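Local coordinates for magnesium and cobalt efflux protein CorC (Neisseria meningitidis, PDB 2PLI) that probably takes part in the transport of magnesium and cobalt ions, this chain being its transporter-associated domain, which binds zinc in the crystal, at residues L58-F72 / A77-V90. Residues are numbered along the deposited sequence; the frame is centred on the assembly and turned at random.
Sequences LPVRGEKVLIGGLQF and ADNRRLHTLMATRV. With ZN (zinc ion), chain F.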
loop_
_atom_site.group_PDB
_atom_site.type_symbol
_atom_site.label_atom_id
_atom_site.label_comp_id
_atom_site.label_asym_id
_atom_site.label_seq_id
_atom_site.Cartn_x
_atom_site.Cartn_y
_atom_site.Cartn_z
ATOM N N LEU A 58 8.956 11.047 22.906
ATOM C CA LEU A 58 8.263 9.765 22.739
ATOM C C LEU A 58 7.026 9.769 23.628
ATOM O O LEU A 58 7.149 9.782 24.851
ATOM C CB LEU A 58 9.198 8.626 23.145
ATOM C CG LEU A 58 8.582 7.218 23.186
ATOM C CD1 LEU A 58 8.051 6.856 21.822
ATOM C CD2 LEU A 58 9.617 6.202 23.658
ATOM N N PRO A 59 5.832 9.774 23.028
ATOM C CA PRO A 59 4.630 9.872 23.816
ATOM C C PRO A 59 4.122 8.553 24.410
ATOM O O PRO A 59 4.504 7.442 23.989
ATOM C CB PRO A 59 3.618 10.408 22.807
ATOM C CG PRO A 59 4.019 9.759 21.575
ATOM C CD PRO A 59 5.543 9.756 21.590
ATOM N N VAL A 60 3.190 8.696 25.352
ATOM C CA VAL A 60 2.515 7.550 25.924
ATOM C C VAL A 60 1.118 7.414 25.341
ATOM O O VAL A 60 0.587 8.335 24.680
ATOM C CB VAL A 60 2.418 7.682 27.480
ATOM C CG1 VAL A 60 3.778 7.781 28.118
ATOM C CG2 VAL A 60 1.590 8.911 27.875
ATOM N N ARG A 61 0.514 6.244 25.536
ATOM C CA ARG A 61 -0.854 6.001 25.077
ATOM C C ARG A 61 -1.786 7.141 25.514
ATOM O O ARG A 61 -1.754 7.593 26.692
ATOM C CB ARG A 61 -1.338 4.675 25.647
ATOM C CG ARG A 61 -2.619 4.159 25.051
ATOM C CD ARG A 61 -2.802 2.675 25.354
ATOM N NE ARG A 61 -2.816 2.374 26.791
ATOM C CZ ARG A 61 -3.814 2.676 27.624
ATOM N NH1 ARG A 61 -4.891 3.312 27.188
ATOM N NH2 ARG A 61 -3.739 2.340 28.907
ATOM N N GLY A 62 -2.639 7.584 24.610
ATOM C CA GLY A 62 -3.608 8.604 24.912
ATOM C C GLY A 62 -3.195 9.994 24.512
ATOM O O GLY A 62 -4.056 10.880 24.408
ATOM N N GLU A 63 -1.890 10.234 24.300
ATOM C CA GLU A 63 -1.459 11.570 23.856
ATOM C C GLU A 63 -1.934 11.831 22.439
ATOM O O GLU A 63 -2.006 10.915 21.627
ATOM C CB GLU A 63 0.040 11.757 23.909
ATOM C CG GLU A 63 0.569 11.648 25.244
ATOM C CD GLU A 63 1.952 12.264 25.380
ATOM O OE1 GLU A 63 2.180 13.463 24.982
ATOM O OE2 GLU A 63 2.778 11.517 25.882
ATOM N N LYS A 64 -2.314 13.068 22.177
ATOM C CA LYS A 64 -2.814 13.428 20.871
ATOM C C LYS A 64 -2.042 14.594 20.295
ATOM O O LYS A 64 -1.516 15.463 21.040
ATOM C CB LYS A 64 -4.296 13.720 20.892
ATOM C CG LYS A 64 -4.734 14.986 21.511
ATOM C CD LYS A 64 -6.265 15.208 21.213
ATOM C CE LYS A 64 -6.662 16.670 21.309
ATOM N NZ LYS A 64 -8.164 16.873 21.181
ATOM N N VAL A 65 -2.005 14.612 18.967
ATOM C CA VAL A 65 -1.436 15.716 18.228
ATOM C C VAL A 65 -2.204 15.979 16.939
ATOM O O VAL A 65 -2.579 15.050 16.221
ATOM C CB VAL A 65 0.112 15.541 18.030
ATOM C CG1 VAL A 65 0.380 14.380 17.165
ATOM C CG2 VAL A 65 0.746 16.821 17.535
ATOM N N LEU A 66 -2.473 17.254 16.673
ATOM C CA LEU A 66 -3.055 17.672 15.396
ATOM C C LEU A 66 -1.954 18.056 14.417
ATOM O O LEU A 66 -1.122 18.925 14.716
ATOM C CB LEU A 66 -3.977 18.897 15.584
ATOM C CG LEU A 66 -5.138 18.792 16.562
ATOM C CD1 LEU A 66 -6.238 19.814 16.195
ATOM C CD2 LEU A 66 -5.694 17.399 16.624
ATOM N N ILE A 67 -1.948 17.430 13.247
ATOM C CA ILE A 67 -0.970 17.774 12.218
ATOM C C ILE A 67 -1.745 17.952 10.927
ATOM O O ILE A 67 -2.348 17.013 10.409
ATOM C CB ILE A 67 0.094 16.685 12.003
ATOM C CG1 ILE A 67 0.576 16.090 13.336
ATOM C CG2 ILE A 67 1.241 17.254 11.144
ATOM C CD1 ILE A 67 1.584 14.918 13.173
ATOM N N GLY A 68 -1.753 19.171 10.410
ATOM C CA GLY A 68 -2.589 19.431 9.262
ATOM C C GLY A 68 -4.023 19.166 9.690
ATOM O O GLY A 68 -4.452 19.572 10.792
ATOM N N GLY A 69 -4.771 18.486 8.846
ATOM C CA GLY A 69 -6.189 18.290 9.116
ATOM C C GLY A 69 -6.490 16.949 9.762
ATOM O O GLY A 69 -7.629 16.500 9.711
ATOM N N LEU A 70 -5.476 16.318 10.343
ATOM C CA LEU A 70 -5.626 15.009 10.972
ATOM C C LEU A 70 -5.230 15.071 12.446
ATOM O O LEU A 70 -4.229 15.704 12.798
ATOM C CB LEU A 70 -4.760 13.950 10.294
ATOM C CG LEU A 70 -5.077 13.570 8.855
ATOM C CD1 LEU A 70 -4.111 12.475 8.381
ATOM C CD2 LEU A 70 -6.531 13.150 8.682
ATOM N N GLN A 71 -5.995 14.384 13.286
ATOM C CA GLN A 71 -5.660 14.209 14.706
ATOM C C GLN A 71 -5.158 12.791 14.880
ATOM O O GLN A 71 -5.823 11.821 14.435
ATOM C CB GLN A 71 -6.894 14.393 15.576
ATOM C CG GLN A 71 -6.576 14.143 17.049
ATOM C CD GLN A 71 -7.802 14.151 17.905
ATOM O OE1 GLN A 71 -8.296 15.220 18.284
ATOM N NE2 GLN A 71 -8.325 12.966 18.216
ATOM N N PHE A 72 -3.998 12.656 15.495
ATOM C CA PHE A 72 -3.410 11.354 15.768
ATOM C C PHE A 72 -3.394 11.179 17.259
ATOM O O PHE A 72 -2.855 12.047 17.954
ATOM C CB PHE A 72 -1.980 11.285 15.274
ATOM C CG PHE A 72 -1.857 11.379 13.809
ATOM C CD1 PHE A 72 -2.010 10.274 13.014
ATOM C CD2 PHE A 72 -1.681 12.613 13.206
ATOM C CE1 PHE A 72 -1.947 10.372 11.626
ATOM C CE2 PHE A 72 -1.584 12.739 11.842
ATOM C CZ PHE A 72 -1.733 11.623 11.025
ATOM N N ALA A 77 2.177 2.325 22.685
ATOM C CA ALA A 77 3.542 2.823 22.795
ATOM C C ALA A 77 4.149 2.272 24.066
ATOM O O ALA A 77 3.438 1.926 25.000
ATOM C CB ALA A 77 3.549 4.402 22.844
ATOM N N ASP A 78 5.461 2.233 24.090
ATOM C CA ASP A 78 6.181 1.825 25.295
ATOM C C ASP A 78 7.398 2.712 25.499
ATOM O O ASP A 78 7.545 3.714 24.833
ATOM C CB ASP A 78 6.503 0.330 25.221
ATOM C CG ASP A 78 7.228 -0.056 23.972
ATOM O OD1 ASP A 78 8.197 0.659 23.604
ATOM O OD2 ASP A 78 6.786 -1.054 23.346
ATOM N N ASN A 79 8.268 2.312 26.430
ATOM C CA ASN A 79 9.452 3.088 26.776
ATOM C C ASN A 79 10.488 3.125 25.671
ATOM O O ASN A 79 11.442 3.911 25.741
ATOM C CB ASN A 79 10.105 2.510 28.031
ATOM C CG ASN A 79 9.279 2.739 29.287
ATOM O OD1 ASN A 79 9.390 1.977 30.245
ATOM N ND2 ASN A 79 8.450 3.789 29.290
ATOM N N ARG A 80 10.323 2.264 24.671
ATOM C CA ARG A 80 11.242 2.234 23.532
ATOM C C ARG A 80 10.717 2.955 22.274
ATOM O O ARG A 80 11.410 3.782 21.674
ATOM C CB ARG A 80 11.569 0.782 23.198
ATOM C CG ARG A 80 12.451 0.067 24.204
ATOM C CD ARG A 80 13.925 0.582 24.142
ATOM N NE ARG A 80 14.561 0.367 22.835
ATOM C CZ ARG A 80 15.150 -0.760 22.429
ATOM N NH1 ARG A 80 15.240 -1.828 23.217
ATOM N NH2 ARG A 80 15.666 -0.823 21.209
ATOM N N ARG A 81 9.475 2.661 21.924
ATOM C CA ARG A 81 8.907 2.933 20.637
ATOM C C ARG A 81 7.439 3.285 20.657
ATOM O O ARG A 81 6.673 2.826 21.517
ATOM C CB ARG A 81 9.101 1.734 19.684
ATOM C CG ARG A 81 10.532 1.456 19.366
ATOM C CD ARG A 81 10.674 0.548 18.182
ATOM N NE ARG A 81 12.096 0.313 17.948
ATOM C CZ ARG A 81 12.561 -0.556 17.064
ATOM N NH1 ARG A 81 11.724 -1.270 16.334
ATOM N NH2 ARG A 81 13.869 -0.707 16.932
ATOM N N LEU A 82 7.048 4.083 19.663
ATOM C CA LEU A 82 5.655 4.348 19.383
ATOM C C LEU A 82 5.294 3.345 18.288
ATOM O O LEU A 82 5.960 3.308 17.244
ATOM C CB LEU A 82 5.557 5.795 18.848
ATOM C CG LEU A 82 4.272 6.272 18.233
ATOM C CD1 LEU A 82 3.089 6.082 19.154
ATOM C CD2 LEU A 82 4.449 7.747 17.806
ATOM N N HIS A 83 4.259 2.543 18.550
ATOM C CA HIS A 83 3.863 1.478 17.669
ATOM C C HIS A 83 2.610 1.720 16.808
ATOM O O HIS A 83 2.561 1.310 15.645
ATOM C CB HIS A 83 3.711 0.210 18.483
ATOM C CG HIS A 83 5.006 -0.328 19.007
ATOM N ND1 HIS A 83 5.943 -0.893 18.179
ATOM C CD2 HIS A 83 5.487 -0.466 20.266
ATOM C CE1 HIS A 83 6.969 -1.326 18.895
ATOM N NE2 HIS A 83 6.704 -1.084 20.160
ATOM N N THR A 84 1.568 2.306 17.385
ATOM C CA THR A 84 0.282 2.452 16.709
ATOM C C THR A 84 -0.375 3.758 17.057
ATOM O O THR A 84 -0.337 4.211 18.212
ATOM C CB THR A 84 -0.666 1.299 17.138
ATOM O OG1 THR A 84 0.089 0.054 17.074
ATOM C CG2 THR A 84 -1.877 1.229 16.226
ATOM N N LEU A 85 -1.037 4.307 16.052
ATOM C CA LEU A 85 -1.800 5.558 16.171
ATOM C C LEU A 85 -3.249 5.304 15.743
ATOM O O LEU A 85 -3.512 4.423 14.943
ATOM C CB LEU A 85 -1.207 6.603 15.232
ATOM C CG LEU A 85 0.254 6.996 15.497
ATOM C CD1 LEU A 85 0.833 7.664 14.317
ATOM C CD2 LEU A 85 0.310 7.881 16.777
HETATM N N MSE A 86 -4.168 6.093 16.285
HETATM C CA MSE A 86 -5.552 6.193 15.782
HETATM C C MSE A 86 -5.734 7.586 15.254
HETATM O O MSE A 86 -5.477 8.569 15.974
HETATM C CB MSE A 86 -6.546 5.925 16.906
HETATM C CG MSE A 86 -7.993 5.870 16.472
HETATM SE SE MSE A 86 -8.350 4.264 15.402
HETATM C CE MSE A 86 -8.749 2.971 16.760
ATOM N N ALA A 87 -6.179 7.685 14.009
ATOM C CA ALA A 87 -6.332 8.991 13.352
ATOM C C ALA A 87 -7.770 9.251 12.999
ATOM O O ALA A 87 -8.529 8.315 12.664
ATOM C CB ALA A 87 -5.516 9.057 12.116
ATOM N N THR A 88 -8.148 10.533 13.068
ATOM C CA THR A 88 -9.445 10.985 12.570
ATOM C C THR A 88 -9.197 12.350 11.958
ATOM O O THR A 88 -8.184 13.005 12.249
ATOM C CB THR A 88 -10.495 11.074 13.671
ATOM O OG1 THR A 88 -10.029 11.929 14.713
ATOM C CG2 THR A 88 -10.792 9.711 14.226
ATOM N N ARG A 89 -10.126 12.773 11.096
ATOM C CA ARG A 89 -10.074 14.108 10.490
ATOM C C ARG A 89 -10.530 15.194 11.469
ATOM O O ARG A 89 -11.554 15.054 12.140
ATOM C CB ARG A 89 -10.933 14.143 9.209
ATOM C CG ARG A 89 -10.276 13.409 8.024
ATOM C CD ARG A 89 -10.882 13.775 6.652
ATOM N NE ARG A 89 -10.168 13.131 5.521
ATOM C CZ ARG A 89 -8.975 13.492 5.030
ATOM N NH1 ARG A 89 -8.284 14.486 5.559
ATOM N NH2 ARG A 89 -8.449 12.845 3.986
ATOM N N VAL A 90 -9.771 16.283 11.536
ATOM C CA VAL A 90 -10.084 17.403 12.425
ATOM C C VAL A 90 -11.450 17.946 12.047
ATOM O O VAL A 90 -11.789 17.970 10.868
ATOM C CB VAL A 90 -9.049 18.543 12.280
ATOM C CG1 VAL A 90 -9.160 19.177 10.887
ATOM C CG2 VAL A 90 -9.234 19.607 13.377
HETATM ZN ZN ZN F . 4.128 12.813 26.704
HETATM O O HOH W 1 5.979 5.826 25.540
HETATM O O HOH W 2 1.869 4.078 26.750
HETATM O O HOH W 3 -8.665 16.830 7.201
HETATM O O HOH W 4 -7.435 10.481 17.024
HETATM O O HOH W 5 5.291 11.344 28.116
#
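Q71 and T88 form a hydrogen-bonded pair in the antiparallel hairpin of strands 70-77 and 82-89, part of the antiparallel sheet of the CorC transporter-associated domain. Q71 N donates to T88 O at 2.8 Å, and T88 N returns a bond to Q71 O. Their side chains lie alongside one another; Q71, with CG anti to the backbone N (chi1 177°), runs out extended, and its NE2 donates to a water that in turn donates to M86 O. The other face carries the neighbouring pairs L70-R89 and F72-A87, where CB of A87 packs 3.8 Å from CD1 of F72; F72 also touches I47 of helix 47-55. Beyond L70-R89, V90 N donates to G69 O from above the carbonyl plane, and a water bound to R89 NH1 gives that oxygen a second donor. R89 NH2 is satisfied by F35 O and by S17 of the second subunit.

At the far end, water takes over from direct bonds. One molecule donates to both P59 O and D78 O, 2.7 Å from each, while another accepts from R61 N and donates to A77 O. D78 OD1 accepts from R80 N, closing an Asx turn, and from R81 N, which completes an Asx motif. Nearby, E63 OE2 binds zinc together with H57 NE2 and also accepts from V60 N at 2.9 Å, on its anti side, 32° out of the carboxylate plane.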